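Local structure of cellulase IBT99 (Metagenomes, 6WBT) at residues A[29-34]-A[331-336]; A[48-53]-A[66-71]; A[129-134]-A[163-168]; A[268-273]-A[414-419]. The protein probably hydrolyses 6-phospho-alpha-glucosides with the help of NAD and a manganese ion, as a family 4 glycosyl hydrolase. One frame throughout, in Å; residues are numbered along the deposited sequence.

How the interactions relate
Interactions 1, 2 and 3 all reach the same mixed sheet, whose parallel strands form the Rossmann-like NAD-binding part. Interaction 2 lies at one of its two outermost strands, 66-69. Interaction 1 joins the loop before strand 33-39 to helix 321-334, and interaction 3 packs helix 114-136 on the entry to strand 167-170. Their centres are 20 to 23 Å apart. Interactions 2 and 3 follow in series inside the long loop closed by interaction 1. Both close before interaction 4 opens, and interaction 4 crosses interaction 1 along the chain. Its centre is 32 to 41 Å from theirs, beside a second subunit. Interaction 1 thus ties N- and C-terminal regions, while interaction 4 borders the subunit interface.

Interaction 1. Residues A[29-34]-A[331-336]; sequences QKINIK and SLIHDE
The loop leading into strand 33-39 of the NAD-binding domain meets the C-terminal end of helix 321-334 through Lys30, Ile31, Ile333 and His334. Lys30 carries most of the polar contact. Its chain bends at chi2 (-114°) and chi3 (66°), which folds the ammonium end back towards the helix. There NZ gives a weak hydrogen bond of 3.3 Å to ND1 of His334. The neighbouring carbon CE comes to the edge of the imidazole, in the ring plane, with CE 3.4 Å from ND1 of His334. The backbone O of Lys30 also lies close to the ring, on an oblique line, but its angle to NE2 is too poor for a hydrogen bond. NZ has a second, distant partner: OE1 of Glu336 is 3.9 Å away, a long salt bridge. The stronger partner of Glu336 is Lys327 of helix 321-334, which takes OE2. Two basic side chains thus probably share the charge of this carboxylate.

In the fold, the contact brings together chain regions almost 300 residues apart, one from the NAD-binding region and one from the C-terminal domain. Beside these polar groups, Ile31 and Ile333 cross at about a right angle, with CG1 of Ile31 3.6 Å from CD1 of Ile333. Ile333 and Leu332 also touch Tyr81 of strand 81-84. Past the helix, Asp335 has positive phi (56°), and the chain turns away towards strand 338-345. The carboxylate of Asp335 binds Arg337 and the backbone N of Asp367.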
loop_
_atom_site.group_PDB
_atom_site.type_symbol
_atom_site.label_atom_id
_atom_site.label_comp_id
_atom_site.label_asym_id
_atom_site.label_seq_id
_atom_site.Cartn_x
_atom_site.Cartn_y
_atom_site.Cartn_z
ATOM N N GLN A 29 -24.690 39.478 7.059
ATOM C CA GLN A 29 -25.586 39.170 5.949
ATOM C C GLN A 29 -25.462 37.718 5.508
ATOM O O GLN A 29 -26.452 37.118 5.073
ATOM C CB GLN A 29 -25.312 40.100 4.766
ATOM C CG GLN A 29 -25.868 41.503 4.926
ATOM C CD GLN A 29 -25.962 42.241 3.604
ATOM O OE1 GLN A 29 -26.351 43.407 3.555
ATOM N NE2 GLN A 29 -25.609 41.558 2.521
ATOM N N LYS A 30 -24.268 37.138 5.612
ATOM C CA LYS A 30 -24.052 35.764 5.177
ATOM C C LYS A 30 -24.352 34.744 6.264
ATOM O O LYS A 30 -24.737 33.611 5.951
ATOM C CB LYS A 30 -22.610 35.586 4.691
ATOM C CG LYS A 30 -22.198 36.560 3.595
ATOM C CD LYS A 30 -21.928 35.846 2.277
ATOM C CE LYS A 30 -23.192 35.232 1.698
ATOM N NZ LYS A 30 -22.918 34.486 0.439
ATOM N N ILE A 31 -24.189 35.112 7.531
ATOM C CA ILE A 31 -24.442 34.220 8.657
ATOM C C ILE A 31 -25.625 34.785 9.430
ATOM O O ILE A 31 -25.516 35.840 10.068
ATOM C CB ILE A 31 -23.209 34.061 9.558
ATOM C CG1 ILE A 31 -22.115 33.251 8.856
ATOM C CG2 ILE A 31 -23.590 33.384 10.865
ATOM C CD1 ILE A 31 -21.238 34.051 7.919
ATOM N N ASN A 32 -26.757 34.088 9.370
ATOM C CA ASN A 32 -27.973 34.519 10.058
ATOM C C ASN A 32 -27.898 34.037 11.500
ATOM O O ASN A 32 -28.122 32.859 11.787
ATOM C CB ASN A 32 -29.209 33.981 9.347
ATOM C CG ASN A 32 -30.476 34.693 9.768
ATOM O OD1 ASN A 32 -31.307 34.138 10.487
ATOM N ND2 ASN A 32 -30.627 35.936 9.327
ATOM N N ILE A 33 -27.584 34.948 12.415
ATOM C CA ILE A 33 -27.325 34.598 13.808
ATOM C C ILE A 33 -28.624 34.715 14.596
ATOM O O ILE A 33 -29.112 35.821 14.849
ATOM C CB ILE A 33 -26.229 35.485 14.411
ATOM C CG1 ILE A 33 -24.937 35.361 13.599
ATOM C CG2 ILE A 33 -25.985 35.112 15.864
ATOM C CD1 ILE A 33 -23.829 36.282 14.063
ATOM N N LYS A 34 -29.188 33.571 14.989
ATOM C CA LYS A 34 -30.328 33.581 15.899
ATOM C C LYS A 34 -29.900 34.007 17.297
ATOM O O LYS A 34 -30.452 34.955 17.868
ATOM C CB LYS A 34 -30.984 32.201 15.939
ATOM C CG LYS A 34 -31.878 31.970 17.145
ATOM C CD LYS A 34 -32.050 30.483 17.410
ATOM C CE LYS A 34 -32.719 30.222 18.749
ATOM N NZ LYS A 34 -32.682 28.775 19.103
ATOM N N SER A 331 -18.520 28.956 4.794
ATOM C CA SER A 331 -18.485 28.008 3.688
ATOM C C SER A 331 -19.249 26.730 4.005
ATOM O O SER A 331 -19.696 26.045 3.080
ATOM C CB SER A 331 -17.038 27.680 3.318
ATOM O OG SER A 331 -16.983 26.873 2.154
ATOM N N LEU A 332 -19.408 26.396 5.288
ATOM C CA LEU A 332 -20.239 25.264 5.679
ATOM C C LEU A 332 -21.723 25.578 5.555
ATOM O O LEU A 332 -22.528 24.670 5.311
ATOM C CB LEU A 332 -19.918 24.845 7.117
ATOM C CG LEU A 332 -18.556 24.211 7.398
ATOM C CD1 LEU A 332 -18.247 24.245 8.886
ATOM C CD2 LEU A 332 -18.525 22.783 6.887
ATOM N N ILE A 333 -22.103 26.845 5.715
ATOM C CA ILE A 333 -23.513 27.220 5.667
ATOM C C ILE A 333 -24.005 27.291 4.227
ATOM O O ILE A 333 -25.040 26.711 3.879
ATOM C CB ILE A 333 -23.733 28.556 6.400
ATOM C CG1 ILE A 333 -23.258 28.456 7.848
ATOM C CG2 ILE A 333 -25.199 28.957 6.353
ATOM C CD1 ILE A 333 -22.989 29.793 8.494
ATOM N N HIS A 334 -23.272 27.998 3.369
ATOM C CA HIS A 334 -23.706 28.260 2.003
ATOM C C HIS A 334 -23.039 27.362 0.971
ATOM O O HIS A 334 -23.274 27.549 -0.226
ATOM C CB HIS A 334 -23.450 29.727 1.645
ATOM C CG HIS A 334 -24.312 30.691 2.396
ATOM N ND1 HIS A 334 -24.119 32.055 2.352
ATOM C CD2 HIS A 334 -25.377 30.488 3.208
ATOM C CE1 HIS A 334 -25.027 32.650 3.105
ATOM N NE2 HIS A 334 -25.802 31.722 3.636
ATOM N N ASP A 335 -22.219 26.398 1.401
ATOM C CA ASP A 335 -21.538 25.478 0.488
ATOM C C ASP A 335 -20.707 26.250 -0.539
ATOM O O ASP A 335 -20.823 26.052 -1.750
ATOM C CB ASP A 335 -22.542 24.543 -0.192
ATOM C CG ASP A 335 -21.875 23.431 -0.977
ATOM O OD1 ASP A 335 -21.118 22.646 -0.371
ATOM O OD2 ASP A 335 -22.111 23.342 -2.199
ATOM N N GLU A 336 -19.861 27.151 -0.036
ATOM C CA GLU A 336 -19.087 28.036 -0.897
ATOM C C GLU A 336 -17.883 27.355 -1.534
ATOM O O GLU A 336 -17.250 27.956 -2.409
ATOM C CB GLU A 336 -18.615 29.260 -0.107
ATOM C CG GLU A 336 -19.711 29.953 0.683
ATOM C CD GLU A 336 -19.293 31.327 1.165
ATOM O OE1 GLU A 336 -19.726 32.328 0.557
ATOM O OE2 GLU A 336 -18.523 31.404 2.144
#

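Interaction 2. Residues A[48-53]-A[66-71]; sequences KVALIV and LKVTVN
The backbone N of Val53 donates a 3.0 Å hydrogen bond to O of Val49, one turn earlier in helix 43-60. This bond belongs to the helix turn that presents Val53 and Ala50 to strand 66-69. Across the contact everything is apolar. CG1 of Val53 lies 3.7 Å from CD2 of Leu66, and the two side chains cross at about a right angle. Leu66 reaches over because its CG stands opposite the backbone N (chi1 176°), and CD1 of Leu66 is also near, 4.1 Å from CG1 of Val53. One helix turn back, the methyl CB of Ala50 meets CG2 of Val68 at 3.8 Å. The small alanine is consistent with the close backbones here, with the CA atoms of Ala50 and Val68 7.4 Å apart.

The helix and strand segments run antiparallel, with an angle of 176° and axes 10.2 Å apart. This is the second half of the beta-alpha-beta unit of strand 33-39, helix 43-60 and strand 66-69. Val53 also packs on Thr17 and Val21 of helix 17-25. Further along this segment, Thr69 OG1 accepts from the backbone N of Asn71 in an ST turn, and Asn71 caps the next helix through Glu74 N. No hydrogen bond or charge links the two segments, so helix and edge strand are held to each other here by the fit of aliphatic groups.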
loop_
_atom_site.group_PDB
_atom_site.type_symbol
_atom_site.label_atom_id
_atom_site.label_comp_id
_atom_site.label_asym_id
_atom_site.label_seq_id
_atom_site.Cartn_x
_atom_site.Cartn_y
_atom_site.Cartn_z
ATOM N N LYS A 48 -16.193 38.015 32.830
ATOM C CA LYS A 48 -15.392 39.204 32.552
ATOM C C LYS A 48 -15.201 39.396 31.053
ATOM O O LYS A 48 -15.282 40.523 30.551
ATOM C CB LYS A 48 -14.041 39.103 33.258
ATOM C CG LYS A 48 -14.139 38.959 34.767
ATOM C CD LYS A 48 -12.771 38.730 35.385
ATOM C CE LYS A 48 -12.876 38.476 36.879
ATOM N NZ LYS A 48 -11.553 38.151 37.478
ATOM N N VAL A 49 -14.944 38.308 30.323
ATOM C CA VAL A 49 -14.822 38.403 28.872
ATOM C C VAL A 49 -16.171 38.730 28.244
ATOM O O VAL A 49 -16.236 39.435 27.229
ATOM C CB VAL A 49 -14.228 37.103 28.300
ATOM C CG1 VAL A 49 -14.005 37.230 26.800
ATOM C CG2 VAL A 49 -12.927 36.759 29.007
ATOM N N ALA A 50 -17.264 38.237 28.833
ATOM C CA ALA A 50 -18.591 38.550 28.314
ATOM C C ALA A 50 -18.883 40.043 28.381
ATOM O O ALA A 50 -19.656 40.560 27.568
ATOM C CB ALA A 50 -19.657 37.766 29.081
ATOM N N LEU A 51 -18.278 40.747 29.341
ATOM C CA LEU A 51 -18.428 42.198 29.402
ATOM C C LEU A 51 -17.874 42.859 28.146
ATOM O O LEU A 51 -18.454 43.822 27.633
ATOM C CB LEU A 51 -17.729 42.745 30.646
ATOM C CG LEU A 51 -18.262 42.267 31.996
ATOM C CD1 LEU A 51 -17.245 42.537 33.091
ATOM C CD2 LEU A 51 -19.588 42.937 32.317
ATOM N N ILE A 52 -16.751 42.350 27.637
ATOM C CA ILE A 52 -16.178 42.898 26.412
ATOM C C ILE A 52 -17.000 42.473 25.205
ATOM O O ILE A 52 -17.199 43.253 24.266
ATOM C CB ILE A 52 -14.708 42.469 26.273
ATOM C CG1 ILE A 52 -13.976 42.653 27.602
ATOM C CG2 ILE A 52 -14.020 43.268 25.177
ATOM C CD1 ILE A 52 -12.554 42.172 27.568
ATOM N N VAL A 53 -17.490 41.229 25.206
ATOM C CA VAL A 53 -18.308 40.747 24.096
ATOM C C VAL A 53 -19.580 41.577 23.974
ATOM O O VAL A 53 -20.017 41.909 22.866
ATOM C CB VAL A 53 -18.620 39.249 24.273
ATOM C CG1 VAL A 53 -19.495 38.748 23.134
ATOM C CG2 VAL A 53 -17.332 38.445 24.350
ATOM N N LEU A 66 -27.032 37.984 23.136
ATOM C CA LEU A 66 -25.919 37.219 23.681
ATOM C C LEU A 66 -26.374 36.461 24.920
ATOM O O LEU A 66 -26.918 37.060 25.855
ATOM C CB LEU A 66 -24.743 38.133 24.032
ATOM C CG LEU A 66 -23.542 37.460 24.699
ATOM C CD1 LEU A 66 -22.867 36.486 23.745
ATOM C CD2 LEU A 66 -22.552 38.498 25.200
ATOM N N LYS A 67 -26.146 35.151 24.926
ATOM C CA LYS A 67 -26.446 34.299 26.069
ATOM C C LYS A 67 -25.147 33.723 26.615
ATOM O O LYS A 67 -24.312 33.226 25.851
ATOM C CB LYS A 67 -27.406 33.173 25.681
ATOM C CG LYS A 67 -28.664 33.645 24.969
ATOM C CD LYS A 67 -29.918 33.362 25.783
ATOM C CE LYS A 67 -29.978 34.218 27.038
ATOM N NZ LYS A 67 -31.242 34.004 27.795
ATOM N N VAL A 68 -24.976 33.795 27.932
ATOM C CA VAL A 68 -23.780 33.306 28.606
ATOM C C VAL A 68 -24.203 32.250 29.615
ATOM O O VAL A 68 -25.151 32.459 30.381
ATOM C CB VAL A 68 -23.009 34.447 29.295
ATOM C CG1 VAL A 68 -21.773 33.906 29.998
ATOM C CG2 VAL A 68 -22.626 35.513 28.280
ATOM N N THR A 69 -23.504 31.118 29.615
ATOM C CA THR A 69 -23.857 30.021 30.504
ATOM C C THR A 69 -22.638 29.145 30.744
ATOM O O THR A 69 -21.665 29.174 29.985
ATOM C CB THR A 69 -25.000 29.177 29.933
ATOM O OG1 THR A 69 -25.324 28.127 30.852
ATOM C CG2 THR A 69 -24.588 28.566 28.604
ATOM N N VAL A 70 -22.709 28.368 31.825
ATOM C CA VAL A 70 -21.743 27.316 32.110
ATOM C C VAL A 70 -22.368 25.932 32.064
ATOM O O VAL A 70 -21.669 24.942 32.290
ATOM C CB VAL A 70 -21.049 27.543 33.469
ATOM C CG1 VAL A 70 -20.232 28.826 33.444
ATOM C CG2 VAL A 70 -22.075 27.579 34.592
ATOM N N ASN A 71 -23.666 25.833 31.778
ATOM C CA ASN A 71 -24.345 24.547 31.701
ATOM C C ASN A 71 -24.233 24.002 30.283
ATOM O O ASN A 71 -24.674 24.670 29.338
ATOM C CB ASN A 71 -25.808 24.688 32.094
ATOM C CG ASN A 71 -26.568 23.378 31.999
ATOM O OD1 ASN A 71 -27.268 23.122 31.018
ATOM N ND2 ASN A 71 -26.439 22.542 33.024
#

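Interaction 3. Residues A[129-134]-A[163-168]; sequences QLIDYC and PKARII
Ile131, Ala165 and Ile167 make up this contact. Ile131 sits on helix 114-136 and has both of its branch ends in use. CG2 of Ile131 touches CB of Ala165 at 3.6 Å. Its other branch bends at chi2 (-69°) and carries CD1 to the same methyl, with CD1 of Ile131 3.9 Å from CB of Ala165. The alanine methyl therefore faces both branches of the isoleucine. CD1 of Ile131 also meets CD1 of Ile167, 3.8 Å away, where the two side chains cross at about a right angle. Ile167 extends fully, with chi1 at -175° and chi2 at -179°, and this brings its terminal methyl to the helix.

Arg166, between Ala165 and Ile167 in sequence, is the centre of an inverse gamma turn. Its side chain leads away from the helix, makes a cation-pi interaction with Trp143 and binds the backbone O of Tyr142. Ile131 packs on Ile144 of the neighbouring strand 143-146 as well. No hydrogen bond joins the two segments. A helix laying an isoleucine over the start of adjacent parallel strands is characteristic of the helix-on-sheet layers of a Rossmann-like fold.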
loop_
_atom_site.group_PDB
_atom_site.type_symbol
_atom_site.label_atom_id
_atom_site.label_comp_id
_atom_site.label_asym_id
_atom_site.label_seq_id
_atom_site.Cartn_x
_atom_site.Cartn_y
_atom_site.Cartn_z
ATOM N N GLN A 129 -15.521 14.880 25.153
ATOM C CA GLN A 129 -16.744 15.248 25.857
ATOM C C GLN A 129 -17.504 16.342 25.120
ATOM O O GLN A 129 -18.740 16.358 25.136
ATOM C CB GLN A 129 -16.417 15.691 27.283
ATOM C CG GLN A 129 -17.634 15.856 28.174
ATOM C CD GLN A 129 -17.264 16.163 29.611
ATOM O OE1 GLN A 129 -16.436 17.033 29.881
ATOM N NE2 GLN A 129 -17.876 15.444 30.545
ATOM N N LEU A 130 -16.785 17.261 24.469
ATOM C CA LEU A 130 -17.447 18.265 23.643
ATOM C C LEU A 130 -18.155 17.619 22.458
ATOM O O LEU A 130 -19.236 18.062 22.051
ATOM C CB LEU A 130 -16.430 19.300 23.161
ATOM C CG LEU A 130 -16.890 20.292 22.088
ATOM C CD1 LEU A 130 -18.043 21.140 22.591
ATOM C CD2 LEU A 130 -15.733 21.171 21.637
ATOM N N ILE A 131 -17.561 16.565 21.896
ATOM C CA ILE A 131 -18.182 15.862 20.778
ATOM C C ILE A 131 -19.477 15.197 21.226
ATOM O O ILE A 131 -20.516 15.305 20.561
ATOM C CB ILE A 131 -17.203 14.835 20.180
ATOM C CG1 ILE A 131 -15.949 15.531 19.642
ATOM C CG2 ILE A 131 -17.885 14.025 19.092
ATOM C CD1 ILE A 131 -16.191 16.373 18.411
ATOM N N ASP A 132 -19.436 14.503 22.366
ATOM C CA ASP A 132 -20.615 13.791 22.849
ATOM C C ASP A 132 -21.727 14.748 23.260
ATOM O O ASP A 132 -22.906 14.377 23.220
ATOM C CB ASP A 132 -20.233 12.880 24.014
ATOM C CG ASP A 132 -19.232 11.813 23.613
ATOM O OD1 ASP A 132 -19.343 11.286 22.486
ATOM O OD2 ASP A 132 -18.332 11.504 24.421
ATOM N N TYR A 133 -21.378 15.974 23.661
ATOM C CA TYR A 133 -22.401 16.978 23.941
ATOM C C TYR A 133 -23.206 17.298 22.690
ATOM O O TYR A 133 -24.440 17.368 22.729
ATOM C CB TYR A 133 -21.754 18.248 24.497
ATOM C CG TYR A 133 -21.402 18.183 25.964
ATOM C CD1 TYR A 133 -22.161 17.429 26.849
ATOM C CD2 TYR A 133 -20.311 18.879 26.465
ATOM C CE1 TYR A 133 -21.843 17.370 28.191
ATOM C CE2 TYR A 133 -19.983 18.825 27.806
ATOM C CZ TYR A 133 -20.753 18.070 28.664
ATOM O OH TYR A 133 -20.430 18.014 30.001
ATOM N N CYS A 134 -22.519 17.488 21.561
ATOM C CA CYS A 134 -23.205 17.863 20.331
ATOM C C CYS A 134 -23.926 16.679 19.702
ATOM O O CYS A 134 -24.966 16.861 19.059
ATOM C CB CYS A 134 -22.210 18.470 19.345
ATOM S SG CYS A 134 -21.312 19.893 19.999
ATOM N N PRO A 163 -14.986 8.775 15.140
ATOM C CA PRO A 163 -14.755 8.963 13.700
ATOM C C PRO A 163 -15.935 9.591 12.977
ATOM O O PRO A 163 -15.738 10.229 11.936
ATOM C CB PRO A 163 -14.481 7.538 13.197
ATOM C CG PRO A 163 -14.228 6.711 14.433
ATOM C CD PRO A 163 -15.047 7.351 15.505
ATOM N N LYS A 164 -17.151 9.426 13.493
ATOM C CA LYS A 164 -18.350 9.955 12.856
ATOM C C LYS A 164 -18.656 11.392 13.256
ATOM O O LYS A 164 -19.692 11.926 12.843
ATOM C CB LYS A 164 -19.556 9.069 13.188
ATOM C CG LYS A 164 -19.410 7.619 12.755
ATOM C CD LYS A 164 -19.418 7.483 11.241
ATOM C CE LYS A 164 -19.455 6.021 10.826
ATOM N NZ LYS A 164 -20.652 5.325 11.375
ATOM N N ALA A 165 -17.789 12.028 14.039
ATOM C CA ALA A 165 -18.059 13.377 14.518
ATOM C C ALA A 165 -18.037 14.378 13.371
ATOM O O ALA A 165 -17.175 14.321 12.489
ATOM C CB ALA A 165 -17.034 13.777 15.580
ATOM N N ARG A 166 -18.996 15.304 13.390
ATOM C CA ARG A 166 -19.069 16.372 12.394
ATOM C C ARG A 166 -18.183 17.518 12.873
ATOM O O ARG A 166 -18.645 18.561 13.344
ATOM C CB ARG A 166 -20.514 16.809 12.178
ATOM C CG ARG A 166 -21.495 15.646 12.115
ATOM C CD ARG A 166 -22.906 16.094 11.764
ATOM N NE ARG A 166 -23.114 16.191 10.321
ATOM C CZ ARG A 166 -23.143 17.334 9.644
ATOM N NH1 ARG A 166 -23.338 17.324 8.332
ATOM N NH2 ARG A 166 -22.984 18.487 10.277
ATOM N N ILE A 167 -16.874 17.306 12.751
ATOM C CA ILE A 167 -15.869 18.229 13.259
ATOM C C ILE A 167 -14.853 18.505 12.160
ATOM O O ILE A 167 -14.552 17.640 11.330
ATOM C CB ILE A 167 -15.181 17.670 14.528
ATOM C CG1 ILE A 167 -14.207 18.690 15.126
ATOM C CG2 ILE A 167 -14.473 16.356 14.226
ATOM C CD1 ILE A 167 -13.488 18.193 16.361
ATOM N N ILE A 168 -14.336 19.732 12.145
ATOM C CA ILE A 168 -13.290 20.139 11.213
ATOM C C ILE A 168 -12.220 20.882 12.002
ATOM O O ILE A 168 -12.493 21.934 12.593
ATOM C CB ILE A 168 -13.836 21.010 10.068
ATOM C CG1 ILE A 168 -12.690 21.724 9.344
ATOM C CG2 ILE A 168 -14.882 21.995 10.578
ATOM C CD1 ILE A 168 -13.139 22.565 8.172
#

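Interaction 4. Residues A[268-273]-A[414-419]; sequences QYYLMP and MNRTIP
The Tyr270 ring sets its edge against Asn415 and Arg416. CB of Arg416 lies near the ring plane, 4.2 Å from CD1 of Tyr270. Further along the same edge, ND2 of Asn415 is 4.2 Å from CE1 of Tyr270, and the amide is turned 36° from the ring. Tyr202 meets the same tyrosine edge-to-face. The amide of Asn415 is fixed by its own loop. OD1 accepts a 2.8 Å hydrogen bond from the backbone N of Thr417, with the donor tilted 19° from the carbonyl plane. This is an Asx turn, in the loop between helices 405-414 and 421-434. OG1 of Thr417 lies 3.8 Å from the backbone O of Tyr269.

Arg416 bends at chi3 (63°), which brings the guanidinium edge round to the backbone O of Tyr270, with NE 4.1 Å from that O. Its firm partners are elsewhere: NH1 binds Gln388, and NH2 binds the backbone O of Thr413 of the second subunit. Leu271 O also bonds to Ser421 of that subunit. No hydrogen bond joins the two segments; they meet by close packing and long polar approaches, while the firm bonds lie within the Asn415 turn, on helix 380-402 and across the subunit interface.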
loop_
_atom_site.group_PDB
_atom_site.type_symbol
_atom_site.label_atom_id
_atom_site.label_comp_id
_atom_site.label_asym_id
_atom_site.label_seq_id
_atom_site.Cartn_x
_atom_site.Cartn_y
_atom_site.Cartn_z
ATOM N N GLN A 268 11.072 25.670 13.523
ATOM C CA GLN A 268 12.101 26.302 14.341
ATOM C C GLN A 268 12.446 25.463 15.565
ATOM O O GLN A 268 13.596 25.475 16.021
ATOM C CB GLN A 268 11.621 27.692 14.757
ATOM C CG GLN A 268 12.578 28.484 15.616
ATOM C CD GLN A 268 11.888 29.641 16.309
ATOM O OE1 GLN A 268 12.515 30.646 16.643
ATOM N NE2 GLN A 268 10.587 29.502 16.533
ATOM N N TYR A 269 11.477 24.724 16.105
ATOM C CA TYR A 269 11.688 23.964 17.330
ATOM C C TYR A 269 12.112 22.523 17.081
ATOM O O TYR A 269 12.732 21.917 17.963
ATOM C CB TYR A 269 10.414 23.976 18.181
ATOM C CG TYR A 269 9.804 25.350 18.339
ATOM C CD1 TYR A 269 8.622 25.683 17.691
ATOM C CD2 TYR A 269 10.416 26.317 19.125
ATOM C CE1 TYR A 269 8.062 26.939 17.828
ATOM C CE2 TYR A 269 9.864 27.576 19.267
ATOM C CZ TYR A 269 8.687 27.882 18.617
ATOM O OH TYR A 269 8.133 29.133 18.756
ATOM N N TYR A 270 11.794 21.959 15.917
ATOM C CA TYR A 270 12.180 20.588 15.604
ATOM C C TYR A 270 13.558 20.517 14.956
ATOM O O TYR A 270 14.406 19.725 15.379
ATOM C CB TYR A 270 11.134 19.940 14.692
ATOM C CG TYR A 270 9.814 19.666 15.373
ATOM C CD1 TYR A 270 9.618 18.501 16.104
ATOM C CD2 TYR A 270 8.763 20.569 15.286
ATOM C CE1 TYR A 270 8.412 18.244 16.729
ATOM C CE2 TYR A 270 7.555 20.320 15.908
ATOM C CZ TYR A 270 7.384 19.157 16.628
ATOM O OH TYR A 270 6.183 18.904 17.248
ATOM N N LEU A 271 13.795 21.331 13.929
ATOM C CA LEU A 271 15.083 21.324 13.249
ATOM C C LEU A 271 16.162 22.065 14.025
ATOM O O LEU A 271 17.350 21.796 13.813
ATOM C CB LEU A 271 14.946 21.933 11.852
ATOM C CG LEU A 271 14.027 21.186 10.884
ATOM C CD1 LEU A 271 13.952 21.907 9.549
ATOM C CD2 LEU A 271 14.500 19.752 10.698
HETATM N N MSE A 272 15.785 22.986 14.906
HETATM C CA MSE A 272 16.765 23.746 15.674
HETATM C C MSE A 272 16.416 23.843 17.162
HETATM O O MSE A 272 16.170 24.937 17.666
HETATM C CB MSE A 272 16.907 25.157 15.091
HETATM C CG MSE A 272 17.206 25.193 13.598
HETATM SE SE MSE A 272 16.806 26.910 12.760
HETATM C CE MSE A 272 18.369 27.919 13.344
ATOM N N PRO A 273 16.395 22.707 17.871
ATOM C CA PRO A 273 16.158 22.778 19.320
ATOM C C PRO A 273 17.316 23.394 20.083
ATOM O O PRO A 273 17.101 23.936 21.174
ATOM C CB PRO A 273 15.936 21.311 19.713
ATOM C CG PRO A 273 16.685 20.542 18.690
ATOM C CD PRO A 273 16.530 21.314 17.410
HETATM N N MSE A 414 10.261 9.265 21.118
HETATM C CA MSE A 414 10.193 9.425 19.669
HETATM C C MSE A 414 10.406 10.870 19.216
HETATM O O MSE A 414 10.933 11.114 18.130
HETATM C CB MSE A 414 8.841 8.920 19.155
HETATM C CG MSE A 414 8.686 8.959 17.644
HETATM SE SE MSE A 414 9.786 7.632 16.739
HETATM C CE MSE A 414 8.980 6.029 17.498
ATOM N N ASN A 415 9.998 11.820 20.055
ATOM C CA ASN A 415 10.007 13.223 19.662
ATOM C C ASN A 415 11.427 13.712 19.402
ATOM O O ASN A 415 12.380 13.301 20.072
ATOM C CB ASN A 415 9.346 14.078 20.745
ATOM C CG ASN A 415 8.952 15.451 20.241
ATOM O OD1 ASN A 415 9.771 16.368 20.196
ATOM N ND2 ASN A 415 7.688 15.601 19.860
ATOM N N ARG A 416 11.564 14.602 18.414
ATOM C CA ARG A 416 12.883 15.109 18.045
ATOM C C ARG A 416 13.439 16.061 19.095
ATOM O O ARG A 416 14.662 16.170 19.242
ATOM C CB ARG A 416 12.819 15.806 16.685
ATOM C CG ARG A 416 12.341 14.919 15.547
ATOM C CD ARG A 416 12.458 15.627 14.207
ATOM N NE ARG A 416 13.845 15.936 13.872
ATOM C CZ ARG A 416 14.659 15.108 13.225
ATOM N NH1 ARG A 416 14.226 13.915 12.841
ATOM N NH2 ARG A 416 15.907 15.472 12.962
ATOM N N THR A 417 12.567 16.762 19.824
ATOM C CA THR A 417 13.036 17.686 20.853
ATOM C C THR A 417 13.749 16.945 21.978
ATOM O O THR A 417 14.758 17.427 22.506
ATOM C CB THR A 417 11.861 18.498 21.402
ATOM O OG1 THR A 417 11.300 19.300 20.356
ATOM C CG2 THR A 417 12.311 19.401 22.542
ATOM N N ILE A 418 13.250 15.770 22.345
ATOM C CA ILE A 418 13.842 14.975 23.418
ATOM C C ILE A 418 15.100 14.298 22.889
ATOM O O ILE A 418 15.033 13.552 21.901
ATOM C CB ILE A 418 12.842 13.948 23.967
ATOM C CG1 ILE A 418 11.469 14.595 24.160
ATOM C CG2 ILE A 418 13.344 13.369 25.278
ATOM C CD1 ILE A 418 11.471 15.765 25.114
ATOM N N PRO A 419 16.262 14.522 23.508
ATOM C CA PRO A 419 17.498 13.952 22.946
ATOM C C PRO A 419 17.628 12.455 23.163
ATOM O O PRO A 419 18.046 11.739 22.244
ATOM C CB PRO A 419 18.599 14.734 23.673
ATOM C CG PRO A 419 17.979 15.119 24.977
ATOM C CD PRO A 419 16.520 15.361 24.692
#